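Predicted protein (Phaeodactylum tricornutum CCAP 1055/1, PDB 5Z5M) is an (S)-allantoin synthase that probably hydrolyses 5-hydroxyisourate and decarboxylates the resulting ureidoimidazoline to (S)-allantoin in urate breakdown. Local coordinates at residues A44-I49 and A53-A58; D66-L71 and V157-V162; F127-R132 and G144-H149. One frame throughout, in Å; residues are numbered along the deposited sequence.

Contact 1: A44-I49 and A53-A58; sequences ASIETI and AAAMKA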
loop_
_atom_site.group_PDB
_atom_site.type_symbol
_atom_site.label_atom_id
_atom_site.label_comp_id
_atom_site.label_asym_id
_atom_site.label_seq_id
_atom_site.Cartn_x
_atom_site.Cartn_y
_atom_site.Cartn_z
ATOM N N ALA A 44 7.845 30.145 -29.623
ATOM C CA ALA A 44 7.451 31.302 -28.829
ATOM C C ALA A 44 6.586 30.922 -27.630
ATOM O O ALA A 44 6.564 31.633 -26.625
ATOM C CB ALA A 44 6.717 32.307 -29.703
ATOM N N SER A 45 5.874 29.807 -27.743
ATOM C CA SER A 45 4.989 29.364 -26.670
ATOM C C SER A 45 5.729 28.602 -25.562
ATOM O O SER A 45 5.145 28.294 -24.520
ATOM C CB SER A 45 3.872 28.487 -27.240
ATOM O OG SER A 45 4.373 27.222 -27.631
ATOM N N ILE A 46 7.007 28.303 -25.783
ATOM C CA ILE A 46 7.801 27.578 -24.788
ATOM C C ILE A 46 8.197 28.483 -23.629
ATOM O O ILE A 46 8.915 29.464 -23.816
ATOM C CB ILE A 46 9.072 26.978 -25.399
ATOM C CG1 ILE A 46 8.709 25.970 -26.490
ATOM C CG2 ILE A 46 9.906 26.312 -24.304
ATOM C CD1 ILE A 46 9.902 25.473 -27.293
ATOM N N GLU A 47 7.740 28.145 -22.426
ATOM C CA GLU A 47 7.923 29.033 -21.282
ATOM C C GLU A 47 8.821 28.450 -20.194
ATOM O O GLU A 47 9.364 29.191 -19.377
ATOM C CB GLU A 47 6.563 29.396 -20.680
ATOM C CG GLU A 47 5.661 30.209 -21.599
ATOM C CD GLU A 47 4.383 30.670 -20.905
ATOM O OE1 GLU A 47 4.142 30.252 -19.752
ATOM O OE2 GLU A 47 3.617 31.449 -21.510
ATOM N N THR A 48 8.974 27.129 -20.175
ATOM C CA THR A 48 9.741 26.474 -19.117
ATOM C C THR A 48 10.786 25.516 -19.687
ATOM O O THR A 48 10.761 25.183 -20.872
ATOM C CB THR A 48 8.823 25.683 -18.160
ATOM O OG1 THR A 48 8.154 24.645 -18.889
ATOM C CG2 THR A 48 7.795 26.597 -17.509
ATOM N N ILE A 49 11.706 25.065 -18.843
ATOM C CA ILE A 49 12.722 24.136 -19.312
ATOM C C ILE A 49 12.071 22.783 -19.627
ATOM O O ILE A 49 12.502 22.081 -20.546
ATOM C CB ILE A 49 13.877 23.985 -18.292
ATOM C CG1 ILE A 49 15.029 23.179 -18.902
ATOM C CG2 ILE A 49 13.389 23.372 -16.992
ATOM C CD1 ILE A 49 16.249 23.093 -18.018
ATOM N N ALA A 53 12.451 20.887 -23.225
ATOM C CA ALA A 53 12.860 19.490 -23.330
ATOM C C ALA A 53 11.830 18.674 -24.104
ATOM O O ALA A 53 12.192 17.838 -24.934
ATOM C CB ALA A 53 13.072 18.891 -21.944
ATOM N N ALA A 54 10.552 18.930 -23.826
ATOM C CA ALA A 54 9.450 18.221 -24.470
ATOM C C ALA A 54 9.421 18.495 -25.966
ATOM O O ALA A 54 9.143 17.602 -26.765
ATOM C CB ALA A 54 8.117 18.626 -23.839
ATOM N N ALA A 55 9.683 19.749 -26.325
ATOM C CA ALA A 55 9.697 20.179 -27.716
ATOM C C ALA A 55 10.800 19.471 -28.511
ATOM O O ALA A 55 10.573 19.016 -29.631
ATOM C CB ALA A 55 9.867 21.683 -27.793
ATOM N N MET A 56 11.995 19.385 -27.934
ATOM C CA MET A 56 13.113 18.732 -28.611
ATOM C C MET A 56 12.901 17.225 -28.673
ATOM O O MET A 56 13.212 16.592 -29.684
ATOM C CB MET A 56 14.434 19.066 -27.912
ATOM C CG MET A 56 14.734 20.565 -27.903
ATOM S SD MET A 56 16.318 21.013 -27.168
ATOM C CE MET A 56 17.439 20.323 -28.378
ATOM N N LYS A 57 12.356 16.663 -27.597
ATOM C CA LYS A 57 12.030 15.240 -27.548
ATOM C C LYS A 57 11.041 14.876 -28.651
ATOM O O LYS A 57 11.186 13.846 -29.313
ATOM C CB LYS A 57 11.454 14.864 -26.178
ATOM C CG LYS A 57 11.174 13.378 -26.001
ATOM C CD LYS A 57 10.647 13.080 -24.597
ATOM C CE LYS A 57 10.379 11.594 -24.412
ATOM N NZ LYS A 57 9.950 11.270 -23.020
ATOM N N ALA A 58 10.035 15.724 -28.841
ATOM C CA ALA A 58 9.019 15.505 -29.870
ATOM C C ALA A 58 9.631 15.469 -31.268
ATOM O O ALA A 58 9.273 14.624 -32.089
ATOM C CB ALA A 58 7.949 16.580 -29.796
#

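Contact 2: D66-L71 and V157-V162; sequences DQKLEL and VALEQV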
loop_
_atom_site.group_PDB
_atom_site.type_symbol
_atom_site.label_atom_id
_atom_site.label_comp_id
_atom_site.label_asym_id
_atom_site.label_seq_id
_atom_site.Cartn_x
_atom_site.Cartn_y
_atom_site.Cartn_z
ATOM N N ASP A 66 15.769 5.525 -39.193
ATOM C CA ASP A 66 17.147 5.697 -39.633
ATOM C C ASP A 66 17.817 6.852 -38.892
ATOM O O ASP A 66 18.975 6.755 -38.494
ATOM C CB ASP A 66 17.198 5.931 -41.146
ATOM N N GLN A 67 17.082 7.943 -38.712
ATOM C CA GLN A 67 17.582 9.091 -37.963
ATOM C C GLN A 67 17.789 8.736 -36.494
ATOM O O GLN A 67 18.754 9.179 -35.870
ATOM C CB GLN A 67 16.619 10.276 -38.072
ATOM C CG GLN A 67 16.579 10.933 -39.440
ATOM C CD GLN A 67 15.527 12.023 -39.521
ATOM O OE1 GLN A 67 14.334 11.742 -39.659
ATOM N NE2 GLN A 67 15.963 13.275 -39.430
ATOM N N LYS A 68 16.879 7.939 -35.946
ATOM C CA LYS A 68 16.968 7.546 -34.543
ATOM C C LYS A 68 18.160 6.624 -34.300
ATOM O O LYS A 68 18.912 6.820 -33.347
ATOM C CB LYS A 68 15.666 6.877 -34.094
ATOM C CG LYS A 68 14.509 7.868 -33.900
ATOM C CD LYS A 68 13.194 7.164 -33.610
ATOM C CE LYS A 68 12.041 8.142 -33.632
ATOM N NZ LYS A 68 10.753 7.513 -33.247
ATOM N N LEU A 69 18.344 5.633 -35.166
ATOM C CA LEU A 69 19.458 4.703 -35.007
ATOM C C LEU A 69 20.797 5.433 -35.107
ATOM O O LEU A 69 21.748 5.110 -34.388
ATOM C CB LEU A 69 19.388 3.586 -36.047
ATOM C CG LEU A 69 20.331 2.410 -35.784
ATOM C CD1 LEU A 69 19.993 1.745 -34.452
ATOM C CD2 LEU A 69 20.281 1.404 -36.925
ATOM N N GLU A 70 20.861 6.429 -35.986
ATOM C CA GLU A 70 22.075 7.224 -36.141
ATOM C C GLU A 70 22.344 8.089 -34.915
ATOM O O GLU A 70 23.497 8.348 -34.568
ATOM C CB GLU A 70 21.992 8.101 -37.396
ATOM C CG GLU A 70 22.181 7.348 -38.708
ATOM C CD GLU A 70 23.633 6.978 -38.994
ATOM O OE1 GLU A 70 24.440 6.881 -38.044
ATOM O OE2 GLU A 70 23.972 6.781 -40.183
ATOM N N LEU A 71 21.280 8.546 -34.262
ATOM C CA LEU A 71 21.434 9.313 -33.036
ATOM C C LEU A 71 22.042 8.423 -31.953
ATOM O O LEU A 71 22.934 8.844 -31.219
ATOM C CB LEU A 71 20.091 9.887 -32.581
ATOM C CG LEU A 71 20.100 10.862 -31.400
ATOM C CD1 LEU A 71 19.075 11.961 -31.625
ATOM C CD2 LEU A 71 19.812 10.140 -30.097
ATOM N N VAL A 157 14.660 1.242 -25.009
ATOM C CA VAL A 157 15.344 1.594 -23.773
ATOM C C VAL A 157 16.460 2.602 -24.042
ATOM O O VAL A 157 16.623 3.563 -23.302
ATOM C CB VAL A 157 15.930 0.348 -23.072
ATOM C CG1 VAL A 157 16.726 0.751 -21.840
ATOM C CG2 VAL A 157 14.818 -0.631 -22.704
ATOM N N ALA A 158 17.217 2.378 -25.111
ATOM C CA ALA A 158 18.320 3.269 -25.461
ATOM C C ALA A 158 17.811 4.678 -25.750
ATOM O O ALA A 158 18.418 5.665 -25.335
ATOM C CB ALA A 158 19.083 2.725 -26.661
ATOM N N LEU A 159 16.703 4.762 -26.471
ATOM C CA LEU A 159 16.121 6.058 -26.808
ATOM C C LEU A 159 15.630 6.776 -25.553
ATOM O O LEU A 159 15.743 7.995 -25.452
ATOM C CB LEU A 159 14.978 5.897 -27.811
ATOM C CG LEU A 159 15.370 5.553 -29.251
ATOM C CD1 LEU A 159 14.133 5.240 -30.078
ATOM C CD2 LEU A 159 16.172 6.679 -29.889
ATOM N N GLU A 160 15.093 6.025 -24.598
ATOM C CA GLU A 160 14.708 6.609 -23.313
ATOM C C GLU A 160 15.942 7.171 -22.610
ATOM O O GLU A 160 15.896 8.260 -22.041
ATOM C CB GLU A 160 14.001 5.574 -22.430
ATOM C CG GLU A 160 12.583 5.248 -22.893
ATOM C CD GLU A 160 11.928 4.117 -22.114
ATOM O OE1 GLU A 160 12.603 3.474 -21.274
ATOM O OE2 GLU A 160 10.723 3.876 -22.347
ATOM N N GLN A 161 17.050 6.432 -22.670
ATOM C CA GLN A 161 18.296 6.881 -22.059
ATOM C C GLN A 161 18.838 8.163 -22.705
ATOM O O GLN A 161 19.316 9.048 -21.996
ATOM C CB GLN A 161 19.359 5.774 -22.114
ATOM C CG GLN A 161 18.971 4.468 -21.394
ATOM C CD GLN A 161 18.745 4.629 -19.892
ATOM O OE1 GLN A 161 19.519 5.286 -19.194
ATOM N NE2 GLN A 161 17.679 4.022 -19.391
ATOM N N VAL A 162 18.764 8.293 -24.033
ATOM C CA VAL A 162 19.315 9.499 -24.652
ATOM C C VAL A 162 18.475 10.733 -24.306
ATOM O O VAL A 162 19.017 11.825 -24.169
ATOM C CB VAL A 162 19.453 9.383 -26.200
ATOM C CG1 VAL A 162 20.333 8.197 -26.573
ATOM C CG2 VAL A 162 18.107 9.300 -26.880
#

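Contact 3: F127-R132 and G144-H149; sequences FILAVR and GGRVQH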
loop_
_atom_site.group_PDB
_atom_site.type_symbol
_atom_site.label_atom_id
_atom_site.label_comp_id
_atom_site.label_asym_id
_atom_site.label_seq_id
_atom_site.Cartn_x
_atom_site.Cartn_y
_atom_site.Cartn_z
ATOM N N PHE A 127 25.863 0.500 -25.842
ATOM C CA PHE A 127 25.157 0.480 -24.572
ATOM C C PHE A 127 25.114 1.885 -24.003
ATOM O O PHE A 127 26.153 2.507 -23.779
ATOM C CB PHE A 127 25.833 -0.478 -23.591
ATOM C CG PHE A 127 25.209 -0.497 -22.226
ATOM C CD1 PHE A 127 24.046 -1.215 -21.990
ATOM C CD2 PHE A 127 25.792 0.185 -21.176
ATOM C CE1 PHE A 127 23.472 -1.241 -20.728
ATOM C CE2 PHE A 127 25.224 0.163 -19.911
ATOM C CZ PHE A 127 24.063 -0.556 -19.691
ATOM N N ILE A 128 23.905 2.381 -23.772
ATOM C CA ILE A 128 23.715 3.723 -23.252
ATOM C C ILE A 128 23.008 3.665 -21.902
ATOM O O ILE A 128 22.014 2.957 -21.742
ATOM C CB ILE A 128 22.911 4.592 -24.243
ATOM C CG1 ILE A 128 23.622 4.626 -25.597
ATOM C CG2 ILE A 128 22.712 6.005 -23.698
ATOM C CD1 ILE A 128 22.812 5.286 -26.695
ATOM N N LEU A 129 23.540 4.398 -20.929
ATOM C CA LEU A 129 22.974 4.425 -19.586
ATOM C C LEU A 129 23.027 5.832 -18.994
ATOM O O LEU A 129 24.105 6.408 -18.836
ATOM C CB LEU A 129 23.711 3.443 -18.671
ATOM C CG LEU A 129 23.141 3.329 -17.258
ATOM C CD1 LEU A 129 21.707 2.809 -17.287
ATOM C CD2 LEU A 129 24.010 2.438 -16.387
ATOM N N ALA A 130 21.858 6.380 -18.680
ATOM C CA ALA A 130 21.771 7.709 -18.086
ATOM C C ALA A 130 21.509 7.625 -16.588
ATOM O O ALA A 130 20.361 7.531 -16.156
ATOM C CB ALA A 130 20.678 8.515 -18.758
ATOM N N VAL A 131 22.573 7.647 -15.795
ATOM C CA VAL A 131 22.438 7.618 -14.343
ATOM C C VAL A 131 23.311 8.706 -13.717
ATOM O O VAL A 131 24.451 8.919 -14.137
ATOM C CB VAL A 131 22.830 6.235 -13.746
ATOM C CG1 VAL A 131 22.808 6.266 -12.216
ATOM C CG2 VAL A 131 21.922 5.137 -14.277
ATOM N N ARG A 132 22.760 9.413 -12.737
ATOM C CA ARG A 132 23.512 10.421 -12.001
ATOM C C ARG A 132 24.437 9.772 -10.980
ATOM O O ARG A 132 23.973 9.117 -10.046
ATOM C CB ARG A 132 22.557 11.393 -11.310
ATOM C CG ARG A 132 21.800 12.268 -12.283
ATOM C CD ARG A 132 20.959 13.297 -11.569
ATOM N NE ARG A 132 20.366 14.237 -12.513
ATOM C CZ ARG A 132 20.936 15.377 -12.887
ATOM N NH1 ARG A 132 22.119 15.722 -12.397
ATOM N NH2 ARG A 132 20.322 16.173 -13.750
ATOM N N GLY A 144 24.408 -6.342 -17.446
ATOM C CA GLY A 144 24.144 -7.756 -17.249
ATOM C C GLY A 144 22.717 -8.133 -17.590
ATOM O O GLY A 144 22.459 -9.210 -18.128
ATOM N N GLY A 145 21.786 -7.235 -17.283
ATOM C CA GLY A 145 20.382 -7.492 -17.540
ATOM C C GLY A 145 19.991 -7.214 -18.980
ATOM O O GLY A 145 19.375 -8.048 -19.638
ATOM N N ARG A 146 20.362 -6.039 -19.477
ATOM C CA ARG A 146 19.903 -5.591 -20.787
ATOM C C ARG A 146 20.563 -6.342 -21.946
ATOM O O ARG A 146 20.077 -6.309 -23.075
ATOM C CB ARG A 146 20.122 -4.079 -20.916
ATOM C CG ARG A 146 19.105 -3.269 -20.100
ATOM C CD ARG A 146 19.486 -1.802 -19.946
ATOM N NE ARG A 146 19.781 -1.159 -21.222
ATOM C CZ ARG A 146 20.311 0.054 -21.338
ATOM N NH1 ARG A 146 20.586 0.768 -20.252
ATOM N NH2 ARG A 146 20.559 0.559 -22.540
ATOM N N VAL A 147 21.650 -7.054 -21.674
ATOM C CA VAL A 147 22.267 -7.844 -22.733
ATOM C C VAL A 147 21.399 -9.070 -23.034
ATOM O O VAL A 147 21.548 -9.702 -24.078
ATOM C CB VAL A 147 23.703 -8.265 -22.366
ATOM C CG1 VAL A 147 23.687 -9.335 -21.282
ATOM C CG2 VAL A 147 24.455 -8.747 -23.597
ATOM N N GLN A 148 20.468 -9.378 -22.131
ATOM C CA GLN A 148 19.553 -10.506 -22.322
ATOM C C GLN A 148 18.280 -10.113 -23.083
ATOM O O GLN A 148 17.445 -10.963 -23.400
ATOM C CB GLN A 148 19.175 -11.118 -20.970
ATOM C CG GLN A 148 20.364 -11.491 -20.100
ATOM C CD GLN A 148 19.941 -12.073 -18.761
ATOM O OE1 GLN A 148 19.080 -12.951 -18.694
ATOM N NE2 GLN A 148 20.534 -11.573 -17.685
ATOM N N HIS A 149 18.135 -8.827 -23.386
ATOM C CA HIS A 149 16.943 -8.342 -24.076
ATOM C C HIS A 149 17.067 -8.415 -25.593
ATOM O O HIS A 149 18.167 -8.497 -26.135
ATOM C CB HIS A 149 16.640 -6.898 -23.665
ATOM C CG HIS A 149 16.303 -6.740 -22.218
ATOM N ND1 HIS A 149 16.183 -5.508 -21.613
ATOM C CD2 HIS A 149 16.059 -7.659 -21.253
ATOM C CE1 HIS A 149 15.880 -5.673 -20.338
ATOM N NE2 HIS A 149 15.797 -6.971 -20.095
#

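Contact 1: A44-I49 and A53-A58
Ile46 and Ile49 meet Ala55 and Ala53 in a local contact at the start of helix 49-61. The chain comes in as a loop after helix 30-38, passes through Thr48, the N-cap, and goes straight into the helix. The contact lies in the helical OHCU decarboxylase part of the protein and is partly buried. Two links hold it. The first is the helical hydrogen bond from Ala53 N to Ile49 O, 2.9 Å long, at the beginning of the helix. It is close to straight, with an angle of 164° at the hydrogen. Ala53 CB also sits 3.5 Å from Ile49 O, at the same step of the helix. The second link is apolar and joins the loop to the next turn. Ile46 CD1 touches Ala55 CB at 3.8 Å, one methyl against another. CG1 of Ile46 stands anti to the carbonyl carbon (chi1 -61°), and the chain then runs extended to CD1. This carries the methyl across to the helix, although the CA atoms of Ile46 and Ala55 are 8.2 Å apart. The CB of Ile49 points away from 53-58, and the side chain packs on Val7, Asp279 and Trp167 of helix 151-173; Ala53 also touches Trp167, and Ala55 lies against Leu36 of helix 30-38. The entry to the helix has its own polar fastening: Thr48 OG1 bonds to Gln51 N, and Gln51 OE1 accepts a hydrogen bond from Glu47 N. The chemistry is thus divided. Backbone and capping bonds meet the polar atoms at the entry to the helix, and the methyl contact of Ile46 with Ala55 adds apolar packing beside them.

Contact 2: D66-L71 and V157-V162
Leu71 and Val162 approach each other obliquely, with one leucine methyl doing the touching. Leu71 CD2 reaches Val162 CG2 at 3.7 Å and lies 4.0 Å from Val162 CB, so it meets the branch point as well as the methyl. Both residues point toward the opposite helix. Leu71 CG is anti to its own backbone nitrogen (chi1 -173°), which sends the isobutyl group toward helix 151-173. One turn back along each helix, Lys68 and Leu159 meet differently. Their side chains cross at about a right angle. Leu159 CD1 comes to the middle of the lysine chain, 4.1 Å from Lys68 CD. The lysine is extended beyond CG, so its methylenes serve as an apolar surface while the amino group passes on. Lys68 NZ forms a salt bridge with Glu152 of the second subunit and a hydrogen bond with Asn61 O. The same subunit packs on Leu159 through Glu152. Leu72, next along helix 65-73, also lies against Leu159 and Val162. The contact is buried, and the two segments meet through apolar groups. It is helix-to-helix packing between helices 65-73 and 151-173 of the helical OHCU decarboxylase domain, beside a subunit interface.

Contact 3: F127-R132 and G144-H149
Arg146 is bent at chi3 (52°), and this turn brings its guanidinium to Phe127 and Ile128. Phe127 CG is anti to the backbone nitrogen (chi1 177°), which swings the ring's CE1 side over the guanidinium. Phe127 CE1 is 3.5 Å from Arg146 CZ, above the centre of one guanidinium face. The two planes are 35° apart, so the groups do not lie flat on each other. Arg146 grips Ile128 O end-on, with NH1 and NH2 both bonding to that one oxygen. Ile128 O is 3.0 Å from Arg146 NH1 and 2.9 Å from Arg146 NH2. The oxygen lies close to the guanidinium plane, and neither bond is straight. Leu129 CD1 adds an apolar neighbour at the guanidinium edge, 3.8 Å from Arg146 NH1. The third nitrogen works elsewhere: NE forms a salt bridge with Glu154, whose other oxygen holds His149 ND1. Ala254 of the third subunit also packs on Arg146. A leucine in place of Arg146 would probably leave Ile128 O without its two donors and Glu154 OE1 without its salt-bridge partner, and remove the flat group beside Phe127 CE1. The contact is buried. The positive charge of Arg146 is met by a carboxylate, a carbonyl that accepts two hydrogen bonds and the CE1 side of the Phe127 ring, which ties segment 144-149 to the extended chain 127-132.

From the N terminus, contact 1 comes first and closes only a short loop, where the chain enters helix 49-61. Contact 2 opens later, on helix 65-73, the next helix. It closes only when the chain reaches helix 151-173. Contact 3 opens and closes between these two points, joining the extended chain 127-132 to the last part of helix 136-146. None of the three cross. Contacts 2 and 3 touch: Gln161 OE1 is 2.6 Å from Ala130 N, a probable hydrogen bond, and Val157 packs on Arg146. Contact 1 stands apart, its nearest atoms about 7 Å from contact 2. All three lie in the OHCU decarboxylase part.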